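Local coordinates for extracellular solute-binding protein, family 1 (Trichodesmium erythraeum IMS101, PDB 6G7N) that binds ferric iron and, as the solute-binding protein of an ABC transporter, probably delivers it for uptake into the cell, at residues Ala2-Ser7 with Pro51-Met56; Ile75-Leu80 with Phe251-Val256; Lys127-Ile132 with Val166-Arg171; Lys131-Ser136 with Ala186-Ile191. All coordinates share one frame; numbering follows the deposited sequence. Where two conformers were deposited one is given.

Contact 1 of 4, residues Ala2-Ser7 with Pro51-Met56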
loop_
_atom_site.group_PDB
_atom_site.type_symbol
_atom_site.label_atom_id
_atom_site.label_comp_id
_atom_site.label_asym_id
_atom_site.label_seq_id
_atom_site.Cartn_x
_atom_site.Cartn_y
_atom_site.Cartn_z
ATOM N N ALA A 2 1.727 -24.612 15.998
ATOM C CA ALA A 2 2.347 -23.523 15.268
ATOM C C ALA A 2 1.544 -23.159 14.052
ATOM O O ALA A 2 0.727 -23.942 13.549
ATOM C CB ALA A 2 3.764 -23.905 14.862
ATOM N N ILE A 3 1.829 -21.971 13.545
ATOM C CA ILE A 3 1.403 -21.584 12.212
ATOM C C ILE A 3 2.621 -21.199 11.372
ATOM O O ILE A 3 3.606 -20.678 11.898
ATOM C CB ILE A 3 0.386 -20.441 12.227
ATOM C CG1 ILE A 3 0.958 -19.192 12.909
ATOM C CG2 ILE A 3 -0.883 -20.897 12.914
ATOM C CD1 ILE A 3 0.126 -17.970 12.658
ATOM N N ASN A 4 2.511 -21.407 10.068
ATOM C CA ASN A 4 3.540 -21.018 9.119
ATOM C C ASN A 4 3.092 -19.765 8.380
ATOM O O ASN A 4 2.156 -19.815 7.572
ATOM C CB ASN A 4 3.807 -22.172 8.164
ATOM C CG ASN A 4 4.283 -23.406 8.889
ATOM O OD1 ASN A 4 5.201 -23.327 9.694
ATOM N ND2 ASN A 4 3.643 -24.541 8.624
ATOM N N LEU A 5 3.779 -18.664 8.688
ATOM C CA LEU A 5 3.513 -17.350 8.101
ATOM C C LEU A 5 4.475 -17.103 6.953
ATOM O O LEU A 5 5.684 -16.984 7.182
ATOM C CB LEU A 5 3.709 -16.300 9.181
ATOM C CG LEU A 5 3.631 -14.836 8.738
ATOM C CD1 LEU A 5 2.320 -14.463 8.050
ATOM C CD2 LEU A 5 3.926 -13.878 9.896
ATOM N N TYR A 6 3.941 -17.055 5.730
ATOM C CA TYR A 6 4.725 -16.697 4.523
ATOM C C TYR A 6 4.458 -15.210 4.284
ATOM O O TYR A 6 3.344 -14.813 3.966
ATOM C CB TYR A 6 4.258 -17.496 3.316
ATOM C CG TYR A 6 4.766 -18.918 3.187
ATOM C CD1 TYR A 6 4.828 -19.783 4.273
ATOM C CD2 TYR A 6 5.100 -19.416 1.935
ATOM C CE1 TYR A 6 5.257 -21.097 4.119
ATOM C CE2 TYR A 6 5.500 -20.724 1.761
ATOM C CZ TYR A 6 5.587 -21.569 2.849
ATOM O OH TYR A 6 5.979 -22.880 2.653
ATOM N N SER A 7 5.470 -14.368 4.478
ATOM C CA SER A 7 5.269 -12.916 4.425
ATOM C C SER A 7 6.399 -12.200 3.713
ATOM O O SER A 7 7.577 -12.502 3.922
ATOM C CB SER A 7 5.146 -12.338 5.827
ATOM O OG SER A 7 4.962 -10.935 5.767
ATOM N N PRO A 51 3.142 -26.138 3.351
ATOM C CA PRO A 51 2.880 -25.943 4.784
ATOM C C PRO A 51 2.314 -24.558 5.123
ATOM O O PRO A 51 1.976 -24.327 6.272
ATOM C CB PRO A 51 4.258 -26.104 5.440
ATOM C CG PRO A 51 5.236 -25.840 4.347
ATOM C CD PRO A 51 4.584 -26.112 3.028
ATOM N N ALA A 52 2.216 -23.652 4.157
ATOM C CA ALA A 52 1.811 -22.285 4.471
ATOM C C ALA A 52 0.413 -22.236 5.088
ATOM O O ALA A 52 -0.538 -22.844 4.594
ATOM C CB ALA A 52 1.873 -21.409 3.225
ATOM N N ASP A 53 0.294 -21.461 6.167
ATOM C CA ASP A 53 -0.991 -21.213 6.839
ATOM C C ASP A 53 -1.548 -19.826 6.543
ATOM O O ASP A 53 -2.747 -19.658 6.324
ATOM C CB ASP A 53 -0.847 -21.346 8.355
ATOM C CG ASP A 53 -0.684 -22.782 8.808
ATOM O OD1 ASP A 53 -1.608 -23.590 8.518
ATOM O OD2 ASP A 53 0.328 -23.088 9.489
ATOM N N VAL A 54 -0.682 -18.820 6.632
ATOM C CA VAL A 54 -1.051 -17.407 6.400
ATOM C C VAL A 54 -0.095 -16.839 5.372
ATOM O O VAL A 54 1.120 -17.089 5.441
ATOM C CB VAL A 54 -0.962 -16.594 7.704
ATOM C CG1 VAL A 54 -1.234 -15.117 7.454
ATOM C CG2 VAL A 54 -1.914 -17.142 8.744
ATOM N N PHE A 55 -0.634 -16.071 4.431
ATOM C CA PHE A 55 0.162 -15.328 3.428
ATOM C C PHE A 55 -0.082 -13.839 3.703
ATOM O O PHE A 55 -1.226 -13.406 3.781
ATOM C CB PHE A 55 -0.274 -15.701 2.000
ATOM C CG PHE A 55 0.305 -14.803 0.946
ATOM C CD1 PHE A 55 1.674 -14.778 0.709
ATOM C CD2 PHE A 55 -0.501 -13.915 0.225
ATOM C CE1 PHE A 55 2.220 -13.931 -0.220
ATOM C CE2 PHE A 55 0.057 -13.096 -0.739
ATOM C CZ PHE A 55 1.414 -13.105 -0.958
ATOM N N MET A 56 1.010 -13.080 3.813
ATOM C CA MET A 56 0.933 -11.625 3.960
ATOM C C MET A 56 1.838 -10.919 2.972
ATOM O O MET A 56 2.966 -11.365 2.693
ATOM C CB MET A 56 1.299 -11.169 5.368
ATOM C CG MET A 56 0.321 -11.634 6.409
ATOM S SD MET A 56 0.559 -10.990 8.056
ATOM C CE MET A 56 -0.143 -9.371 7.852
HETATM O O HOH W 1 0.771 -25.331 10.944
#
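N4 bonds to the 51-56 segment through its backbone N, its O and its side-chain ND2. N4 N donates to D53 OD2 at 2.8 Å; the oxygen receives it on its anti lone pair, away from the other carboxylate oxygen. N4 O accepts from both D53 N (2.9 Å) and V54 N (3.2 Å). Its side-chain ND2 reaches P51 O at 2.9 Å, keeping that oxygen near the amide plane but approaching from above the carbonyl plane. The amide of N4 and the carboxylate of D53 lie within 12° of parallel. Further along, Y6 N donates to V54 O and M56 N to Y6 O, the ladder of two parallel strands. The Y6 ring is a platform for A52: CB sits 3.5 Å from the ring centroid, over one face, a CH-pi contact, while Y6 OH meets the P51 ring carbons. On the other side of the sheet, L5 CD1 lies 3.7 Å from V54 CG1 and also meets M56 CG; L5 CG, trans to its backbone N (chi1 173°), carries the branch there. Farther out, N244 N fixes D53 OD1, N30 takes N4 OD1 and E46 binds Y6 OH, while helix 245-255 covers V54 and M56. Strand 2-7 thus lies between strands 28-33 and 54-58, which helix 36-46 connects in a beta-alpha-beta crossover, the parallel core typical of a periplasmic binding protein lobe.

Contact 2 of 4, residues Ile75-Leu80 with Phe251-Val256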
loop_
_atom_site.group_PDB
_atom_site.type_symbol
_atom_site.label_atom_id
_atom_site.label_comp_id
_atom_site.label_asym_id
_atom_site.label_seq_id
_atom_site.Cartn_x
_atom_site.Cartn_y
_atom_site.Cartn_z
ATOM N N ILE A 75 -12.609 -16.715 4.584
ATOM C CA ILE A 75 -12.794 -16.744 6.014
ATOM C C ILE A 75 -13.917 -15.819 6.425
ATOM O O ILE A 75 -13.892 -14.646 6.071
ATOM C CB ILE A 75 -11.475 -16.315 6.720
ATOM C CG1 ILE A 75 -10.310 -17.221 6.358
ATOM C CG2 ILE A 75 -11.682 -16.240 8.239
ATOM C CD1 ILE A 75 -10.459 -18.645 6.754
ATOM N N SER A 76 -14.864 -16.345 7.207
ATOM C CA SER A 76 -15.963 -15.551 7.739
ATOM C C SER A 76 -15.792 -15.411 9.252
ATOM O O SER A 76 -15.991 -16.362 9.994
ATOM C CB SER A 76 -17.306 -16.202 7.387
ATOM O OG SER A 76 -17.522 -16.088 5.981
ATOM N N SER A 77 -15.431 -14.214 9.677
ATOM C CA SER A 77 -15.162 -13.877 11.080
ATOM C C SER A 77 -15.842 -12.587 11.429
ATOM O O SER A 77 -15.585 -11.565 10.799
ATOM C CB SER A 77 -13.646 -13.725 11.273
ATOM O OG SER A 77 -13.343 -13.032 12.477
ATOM N N SER A 78 -16.684 -12.605 12.458
ATOM C CA SER A 78 -17.295 -11.384 12.970
ATOM C C SER A 78 -16.223 -10.361 13.363
ATOM O O SER A 78 -16.391 -9.171 13.137
ATOM C CB SER A 78 -18.181 -11.699 14.170
ATOM O OG SER A 78 -18.689 -10.561 14.810
ATOM N N THR A 79 -15.157 -10.834 14.011
ATOM C CA THR A 79 -14.094 -9.942 14.413
ATOM C C THR A 79 -13.425 -9.248 13.216
ATOM O O THR A 79 -13.270 -8.029 13.193
ATOM C CB THR A 79 -13.068 -10.699 15.272
ATOM O OG1 THR A 79 -13.722 -11.102 16.478
ATOM C CG2 THR A 79 -11.860 -9.892 15.604
ATOM N N LEU A 80 -13.043 -10.019 12.208
ATOM C CA LEU A 80 -12.412 -9.402 11.039
ATOM C C LEU A 80 -13.366 -8.436 10.339
ATOM O O LEU A 80 -12.973 -7.337 9.948
ATOM C CB LEU A 80 -11.929 -10.442 10.032
ATOM C CG LEU A 80 -10.840 -11.396 10.511
ATOM C CD1 LEU A 80 -10.439 -12.354 9.414
ATOM C CD2 LEU A 80 -9.624 -10.675 11.034
ATOM N N PHE A 251 -4.650 -15.998 14.247
ATOM C CA PHE A 251 -3.627 -14.999 13.967
ATOM C C PHE A 251 -4.215 -13.766 13.289
ATOM O O PHE A 251 -3.928 -12.633 13.738
ATOM C CB PHE A 251 -2.513 -15.620 13.124
ATOM C CG PHE A 251 -1.351 -14.686 12.911
ATOM C CD1 PHE A 251 -0.512 -14.352 13.957
ATOM C CD2 PHE A 251 -1.099 -14.121 11.672
ATOM C CE1 PHE A 251 0.556 -13.483 13.795
ATOM C CE2 PHE A 251 -0.024 -13.262 11.487
ATOM C CZ PHE A 251 0.803 -12.947 12.541
ATOM N N LEU A 252 -5.030 -13.955 12.259
ATOM C CA LEU A 252 -5.654 -12.787 11.626
ATOM C C LEU A 252 -6.493 -11.990 12.611
ATOM O O LEU A 252 -6.460 -10.749 12.625
ATOM C CB LEU A 252 -6.494 -13.195 10.420
ATOM C CG LEU A 252 -5.770 -13.919 9.276
ATOM C CD1 LEU A 252 -6.706 -13.998 8.097
ATOM C CD2 LEU A 252 -4.441 -13.227 8.901
ATOM N N GLU A 253 -7.255 -12.687 13.447
ATOM C CA GLU A 253 -8.078 -11.986 14.436
ATOM C C GLU A 253 -7.205 -11.232 15.434
ATOM O O GLU A 253 -7.528 -10.108 15.824
ATOM C CB GLU A 253 -9.016 -12.946 15.124
ATOM C CG GLU A 253 -10.106 -13.441 14.200
ATOM C CD GLU A 253 -11.084 -14.434 14.813
ATOM O OE1 GLU A 253 -10.744 -15.101 15.808
ATOM O OE2 GLU A 253 -12.188 -14.602 14.236
ATOM N N TYR A 254 -6.097 -11.834 15.869
ATOM C CA TYR A 254 -5.182 -11.139 16.760
ATOM C C TYR A 254 -4.665 -9.840 16.143
ATOM O O TYR A 254 -4.527 -8.825 16.835
ATOM C CB TYR A 254 -4.037 -12.090 17.140
ATOM C CG TYR A 254 -2.897 -11.356 17.778
ATOM C CD1 TYR A 254 -2.977 -10.850 19.069
ATOM C CD2 TYR A 254 -1.745 -11.062 17.036
ATOM C CE1 TYR A 254 -1.924 -10.102 19.601
ATOM C CE2 TYR A 254 -0.727 -10.324 17.552
ATOM C CZ TYR A 254 -0.813 -9.835 18.819
ATOM O OH TYR A 254 0.204 -9.029 19.297
ATOM N N LEU A 255 -4.409 -9.847 14.831
ATOM C CA LEU A 255 -3.872 -8.663 14.170
ATOM C C LEU A 255 -4.773 -7.442 14.214
ATOM O O LEU A 255 -4.264 -6.324 14.036
ATOM C CB LEU A 255 -3.487 -8.961 12.727
ATOM C CG LEU A 255 -2.274 -9.878 12.521
ATOM C CD1 LEU A 255 -2.106 -10.119 11.027
ATOM C CD2 LEU A 255 -1.017 -9.294 13.103
ATOM N N VAL A 256 -6.084 -7.618 14.429
ATOM C CA VAL A 256 -6.974 -6.463 14.540
ATOM C C VAL A 256 -7.125 -5.955 15.964
ATOM O O VAL A 256 -7.812 -4.956 16.181
ATOM C CB VAL A 256 -8.340 -6.659 13.863
ATOM C CG1 VAL A 256 -8.153 -7.041 12.400
ATOM C CG2 VAL A 256 -9.213 -7.674 14.575
HETATM O O HOH W 2 -15.006 -13.515 15.397
#
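E253 stretches out from its helix to S77, its chain extended beyond CG, and S77 OG donates to E253 OE2 across 2.6 Å. The lone pair used is the one turned away from the second carboxylate oxygen. With OG opposite the backbone N (chi1 163°), the serine hydroxyl also lies at the first turn of helix 78-83. There it accepts from L80 N at 3.0 Å in an almost straight bond (174°). S77 is the N-cap residue, and its one hydroxyl both accepts the capping bond and donates to E253. Water 2 adds a second link, taking the hydrogen of T79 N at 3.0 Å and donating to E253 OE2. The negative charge stands close to the N-terminal end of helix 78-83, which would probably be electrostatically favourable. In the fold, the N-terminal turn of helix 78-83 packs on the last turn of helix 245-255. Beside the polar bridge, L80 turns one methyl to the helix backbone, CD2 lying 3.5 Å from L252 O and 4.1 Å from L252 CB, and the two leucine side chains run aslant of each other. F96 of strand 96-108 touches L80 as well, F98 touches L252 and V256, and V238 of strand 231-239 touches L252. At the other margin T79 and V256 meet methyl to methyl, CG2 to CG2 at 3.6 Å; the threonine methyl is trans to its backbone N, which directs it to the valine, whose CG1 lies 4.2 Å from L80 CD2.

Contact 3 of 4, residues Lys127-Ile132 with Val166-Arg171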
loop_
_atom_site.group_PDB
_atom_site.type_symbol
_atom_site.label_atom_id
_atom_site.label_comp_id
_atom_site.label_asym_id
_atom_site.label_seq_id
_atom_site.Cartn_x
_atom_site.Cartn_y
_atom_site.Cartn_z
ATOM N N LYS A 127 0.180 23.298 -16.483
ATOM C CA LYS A 127 0.962 24.021 -15.498
ATOM C C LYS A 127 2.032 23.165 -14.829
ATOM O O LYS A 127 3.010 23.706 -14.320
ATOM C CB LYS A 127 0.061 24.665 -14.438
ATOM C CG LYS A 127 -0.699 23.645 -13.611
ATOM C CD LYS A 127 -1.794 24.280 -12.771
ATOM C CE LYS A 127 -2.625 23.199 -12.105
ATOM N NZ LYS A 127 -3.755 23.744 -11.320
ATOM N N TRP A 128 1.891 21.837 -14.829
ATOM C CA TRP A 128 2.880 20.957 -14.212
ATOM C C TRP A 128 3.953 20.467 -15.176
ATOM O O TRP A 128 4.775 19.625 -14.795
ATOM C CB TRP A 128 2.181 19.781 -13.509
ATOM C CG TRP A 128 1.269 20.200 -12.423
ATOM C CD1 TRP A 128 -0.089 20.009 -12.365
ATOM C CD2 TRP A 128 1.627 20.857 -11.206
ATOM N NE1 TRP A 128 -0.586 20.486 -11.198
ATOM C CE2 TRP A 128 0.426 21.022 -10.454
ATOM C CE3 TRP A 128 2.840 21.279 -10.644
ATOM C CZ2 TRP A 128 0.400 21.641 -9.207
ATOM C CZ3 TRP A 128 2.802 21.913 -9.379
ATOM C CH2 TRP A 128 1.586 22.069 -8.685
ATOM N N LYS A 129 4.009 21.023 -16.390
ATOM C CA LYS A 129 4.989 20.538 -17.369
ATOM C C LYS A 129 6.409 20.684 -16.825
ATOM O O LYS A 129 6.769 21.751 -16.323
ATOM C CB LYS A 129 4.841 21.257 -18.714
ATOM C CG LYS A 129 5.557 20.528 -19.856
ATOM C CD LYS A 129 5.237 21.134 -21.199
ATOM C CE LYS A 129 5.595 20.179 -22.325
ATOM N NZ LYS A 129 7.049 20.004 -22.482
ATOM N N GLY A 130 7.187 19.605 -16.927
ATOM C CA GLY A 130 8.577 19.612 -16.475
ATOM C C GLY A 130 8.739 19.506 -14.970
ATOM O O GLY A 130 9.867 19.644 -14.500
ATOM N N LYS A 131 7.649 19.253 -14.228
ATOM C CA LYS A 131 7.678 19.398 -12.762
ATOM C C LYS A 131 7.433 18.122 -11.971
ATOM O O LYS A 131 7.627 18.168 -10.760
ATOM C CB LYS A 131 6.705 20.498 -12.299
ATOM C CG LYS A 131 7.132 21.871 -12.818
ATOM C CD LYS A 131 6.235 23.017 -12.426
ATOM C CE LYS A 131 6.880 24.343 -12.850
ATOM N NZ LYS A 131 6.198 25.530 -12.261
ATOM N N ILE A 132 7.031 17.026 -12.626
ATOM C CA ILE A 132 6.570 15.839 -11.874
ATOM C C ILE A 132 7.627 14.754 -11.907
ATOM O O ILE A 132 8.177 14.432 -12.965
ATOM C CB ILE A 132 5.262 15.284 -12.456
ATOM C CG1 ILE A 132 4.202 16.367 -12.447
ATOM C CG2 ILE A 132 4.798 14.051 -11.676
ATOM C CD1 ILE A 132 2.809 15.945 -12.836
ATOM N N VAL A 166 2.023 11.976 -18.115
ATOM C CA VAL A 166 3.329 11.554 -18.614
ATOM C C VAL A 166 4.068 12.715 -19.299
ATOM O O VAL A 166 5.295 12.874 -19.142
ATOM C CB VAL A 166 3.198 10.336 -19.521
ATOM C CG1 VAL A 166 4.491 10.008 -20.239
ATOM C CG2 VAL A 166 2.719 9.131 -18.731
ATOM N N ARG A 167 3.329 13.553 -20.029
ATOM C CA ARG A 167 3.902 14.746 -20.654
ATOM C C ARG A 167 4.553 15.681 -19.643
ATOM O O ARG A 167 5.436 16.450 -20.009
ATOM C CB ARG A 167 2.810 15.483 -21.449
ATOM C CG ARG A 167 3.125 16.911 -21.895
ATOM C CD ARG A 167 1.986 17.466 -22.748
ATOM N NE ARG A 167 2.297 18.722 -23.414
ATOM C CZ ARG A 167 2.057 19.915 -22.887
ATOM N NH1 ARG A 167 1.492 20.028 -21.691
ATOM N NH2 ARG A 167 2.363 20.999 -23.568
ATOM N N ASN A 168 4.106 15.615 -18.388
ATOM C CA ASN A 168 4.595 16.476 -17.331
ATOM C C ASN A 168 5.804 15.917 -16.562
ATOM O O ASN A 168 6.302 16.599 -15.664
ATOM C CB ASN A 168 3.465 16.787 -16.360
ATOM C CG ASN A 168 2.432 17.717 -16.956
ATOM O OD1 ASN A 168 2.721 18.421 -17.913
ATOM N ND2 ASN A 168 1.240 17.752 -16.357
ATOM N N PHE A 169 6.316 14.748 -16.933
ATOM C CA PHE A 169 7.446 14.187 -16.203
ATOM C C PHE A 169 8.691 15.055 -16.374
ATOM O O PHE A 169 9.055 15.447 -17.500
ATOM C CB PHE A 169 7.784 12.787 -16.692
ATOM C CG PHE A 169 6.792 11.706 -16.344
ATOM C CD1 PHE A 169 5.686 11.909 -15.525
ATOM C CD2 PHE A 169 6.995 10.437 -16.868
ATOM C CE1 PHE A 169 4.826 10.872 -15.227
ATOM C CE2 PHE A 169 6.152 9.392 -16.568
ATOM C CZ PHE A 169 5.072 9.615 -15.732
ATOM N N ALA A 170 9.361 15.353 -15.261
ATOM C CA ALA A 170 10.610 16.126 -15.281
ATOM C C ALA A 170 11.783 15.320 -15.825
ATOM O O ALA A 170 12.734 15.890 -16.364
ATOM C CB ALA A 170 10.922 16.602 -13.884
ATOM N N ARG A 171 11.747 14.012 -15.636
ATOM C CA ARG A 171 12.790 13.102 -16.063
ATOM C C ARG A 171 12.135 11.741 -16.297
ATOM O O ARG A 171 11.042 11.494 -15.770
ATOM C CB ARG A 171 13.904 12.985 -14.994
ATOM C CG ARG A 171 13.475 12.279 -13.709
ATOM C CD ARG A 171 14.590 12.203 -12.705
ATOM N NE ARG A 171 14.252 11.309 -11.625
ATOM C CZ ARG A 171 15.053 11.056 -10.588
ATOM N NH1 ARG A 171 16.231 11.658 -10.483
ATOM N NH2 ARG A 171 14.686 10.184 -9.663
HETATM O O HOH W 3 6.912 16.526 -22.306
HETATM O O HOH W 4 7.609 17.448 -18.726
#
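N168 O and I132 N make a backbone bond of 3.2 Å that ties the residues following helix 140-167 to the start of strand 132-133. The same carbonyl receives a weak, bent bond from K131 N, an amide whose stronger partner is W128 O at 3.0 Å. I132 O in turn accepts from A170 N at 2.7 Å along a nearly straight line (172°). The bonds from I132 N and to I132 O flank F169 and make a single bridge between it and I132; F169 CA adds a CA-H...O contact to I132 O. G130 N is satisfied by water 4, which lies 2.8 Å from it and donates in turn to R167 O and F169 O, joining three backbone groups at the contact's exposed margin. The side chain of N168 turns toward the turn: CG opposite the carbonyl carbon (chi1 -71°) lays its amide along W128 and K129. OD1 rests 3.1 Å from K129 CA; it is also near K129 N, but the angle there is too poor for a bond. ND2 packs against W128 CB and gives its hydrogens to L123 O and Q125 O, two bonds that fix the rotation of the amide. I132 CD1 packs on N168 CB at 3.7 Å, and A170 CB sits 3.3 Å from G130 O. W128 NE1, for its part, is bound by D122. The arrangement is a type II beta turn, W128 to K131 with G130 at positive phi, leading into strand 132-133 and fastened to the chain leaving helix 140-167.

Contact 4 of 4, residues Lys131-Ser136 with Ala186-Ile191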
loop_
_atom_site.group_PDB
_atom_site.type_symbol
_atom_site.label_atom_id
_atom_site.label_comp_id
_atom_site.label_asym_id
_atom_site.label_seq_id
_atom_site.Cartn_x
_atom_site.Cartn_y
_atom_site.Cartn_z
ATOM N N LYS A 131 7.649 19.253 -14.228
ATOM C CA LYS A 131 7.678 19.398 -12.762
ATOM C C LYS A 131 7.433 18.122 -11.971
ATOM O O LYS A 131 7.627 18.168 -10.760
ATOM C CB LYS A 131 6.705 20.498 -12.299
ATOM C CG LYS A 131 7.132 21.871 -12.818
ATOM C CD LYS A 131 6.235 23.017 -12.426
ATOM C CE LYS A 131 6.880 24.343 -12.850
ATOM N NZ LYS A 131 6.198 25.530 -12.261
ATOM N N ILE A 132 7.031 17.026 -12.626
ATOM C CA ILE A 132 6.570 15.839 -11.874
ATOM C C ILE A 132 7.627 14.754 -11.907
ATOM O O ILE A 132 8.177 14.432 -12.965
ATOM C CB ILE A 132 5.262 15.284 -12.456
ATOM C CG1 ILE A 132 4.202 16.367 -12.447
ATOM C CG2 ILE A 132 4.798 14.051 -11.676
ATOM C CD1 ILE A 132 2.809 15.945 -12.836
ATOM N N VAL A 133 7.904 14.147 -10.746
ATOM C CA VAL A 133 8.722 12.933 -10.679
ATOM C C VAL A 133 7.869 11.773 -10.118
ATOM O O VAL A 133 7.117 11.922 -9.150
ATOM C CB VAL A 133 10.028 13.131 -9.883
ATOM C CG1 VAL A 133 11.008 14.026 -10.645
ATOM C CG2 VAL A 133 9.790 13.655 -8.496
ATOM N N ILE A 134 8.028 10.611 -10.736
ATOM C CA ILE A 134 7.336 9.403 -10.303
ATOM C C ILE A 134 8.146 8.204 -10.819
ATOM O O ILE A 134 8.823 8.280 -11.847
ATOM C CB ILE A 134 5.866 9.372 -10.796
ATOM C CG1 ILE A 134 5.058 8.238 -10.133
ATOM C CG2 ILE A 134 5.791 9.248 -12.314
ATOM C CD1 ILE A 134 3.557 8.363 -10.345
ATOM N N ARG A 135 8.058 7.090 -10.093
ATOM C CA ARG A 135 8.768 5.870 -10.480
ATOM C C ARG A 135 8.082 5.154 -11.640
ATOM O O ARG A 135 7.017 5.575 -12.135
ATOM C CB ARG A 135 8.924 4.957 -9.268
ATOM C CG ARG A 135 7.660 4.258 -8.839
ATOM C CD ARG A 135 7.808 3.614 -7.509
ATOM N NE ARG A 135 8.745 2.510 -7.475
ATOM C CZ ARG A 135 9.040 1.843 -6.354
ATOM N NH1 ARG A 135 8.487 2.202 -5.191
ATOM N NH2 ARG A 135 9.901 0.841 -6.395
ATOM N N SER A 136 8.705 4.064 -12.070
ATOM C CA SER A 136 8.289 3.350 -13.278
ATOM C C SER A 136 6.905 2.718 -13.177
ATOM O O SER A 136 6.325 2.536 -12.109
ATOM C CB SER A 136 9.286 2.282 -13.621
ATOM O OG SER A 136 9.022 1.115 -12.896
ATOM N N ALA A 186 15.409 18.063 -3.823
ATOM C CA ALA A 186 16.584 18.597 -4.558
ATOM C C ALA A 186 16.234 19.532 -5.706
ATOM O O ALA A 186 17.125 20.091 -6.323
ATOM C CB ALA A 186 17.409 17.460 -5.101
ATOM N N GLY A 187 14.958 19.658 -6.027
ATOM C CA GLY A 187 14.520 20.541 -7.100
ATOM C C GLY A 187 14.498 19.931 -8.481
ATOM O O GLY A 187 14.247 20.643 -9.459
ATOM N N ILE A 188 14.730 18.630 -8.596
ATOM C CA ILE A 188 14.643 17.940 -9.884
ATOM C C ILE A 188 13.178 17.944 -10.353
ATOM O O ILE A 188 12.883 18.109 -11.545
ATOM C CB ILE A 188 15.212 16.512 -9.744
ATOM C CG1 ILE A 188 16.720 16.587 -9.456
ATOM C CG2 ILE A 188 14.913 15.679 -10.977
ATOM C CD1 ILE A 188 17.336 15.290 -9.034
ATOM N N GLY A 189 12.268 17.728 -9.409
ATOM C CA GLY A 189 10.854 17.953 -9.629
ATOM C C GLY A 189 10.330 18.890 -8.566
ATOM O O GLY A 189 10.970 19.043 -7.499
ATOM N N ASP A 190 9.157 19.489 -8.808
ATOM C CA ASP A 190 8.472 20.238 -7.755
ATOM C C ASP A 190 7.477 19.371 -6.991
ATOM O O ASP A 190 7.172 19.679 -5.839
ATOM C CB ASP A 190 7.779 21.492 -8.305
ATOM C CG ASP A 190 8.754 22.582 -8.736
ATOM O OD1 ASP A 190 9.954 22.526 -8.400
ATOM O OD2 ASP A 190 8.272 23.487 -9.432
ATOM N N ILE A 191 6.922 18.346 -7.644
ATOM C CA ILE A 191 5.972 17.442 -7.012
ATOM C C ILE A 191 6.278 16.026 -7.471
ATOM O O ILE A 191 6.900 15.792 -8.509
ATOM C CB ILE A 191 4.494 17.828 -7.290
ATOM C CG1 ILE A 191 4.170 17.715 -8.771
ATOM C CG2 ILE A 191 4.153 19.194 -6.723
ATOM C CD1 ILE A 191 2.686 17.894 -9.062
#
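I132 and I191 form the parallel bridge that brings strand 132-133 onto the start of strand 191-195 in the mixed sheet. V133 N donates to I191 O at 3.0 Å, with the amide in the carbonyl plane. I132 CA approaches the same oxygen at 3.4 Å, a CA-H...O contact. At the other end K131 O takes two donors, D190 N at 2.8 Å with a bent approach (139°) and I191 N at 3.2 Å, nearly straight. The two isoleucines lie on the same face of the sheet and meet along their longer branches, CG1 to CG1 at 3.9 Å. I191 brings its CG1 there by placing it between its backbone N and carbonyl carbon (chi1 64°), and it also touches I105 and Y107 of strand 96-108. In the fold this joins the two ends of a long excursion through helices 140-167 and 177-186. The second helix closes with a Schellman motif, where G187 takes positive phi and the chain turns back to the sheet, and strand 191-195 then leads to Y197 and Y198, two of the tyrosines that bind the iron. V133 points its side chain toward the connection: CG1 lies 4.1 Å from the CA of G189, which has no side chain to get in its way, and also meets I188 CG2, while Q180 and V184 of helix 177-186 cover it as well. Outside, the extended K131 chain passes aslant of the D190 carboxylate, CD 3.7 Å from OD2. Any attraction is probably longer-range, since K131 NZ stays 4.1 Å from D190 OD2, beyond a salt bridge.

How the contacts relate
From the N terminus, contact 1 closes first, bringing 51-56 back beside 2-7 after 43 residues. Contact 2 opens next and spans 170 residues, so contacts 3 and 4 both fall within its loop. These two start from the same stretch, sharing K131 and I132; contact 3 returns after helix 140-167, whereas contact 4 waits for helix 177-186 and so encloses contact 3's return. Together they fasten strand 132-133 to the ends of both helices and to strand 191-195. Contacts 1 and 2 touch where I3, V54 and M56 join the parallel strands to helix 245-255. The two pairs lie on opposite sides of the chain's centre, with contact centres about 39 to 44 Å apart.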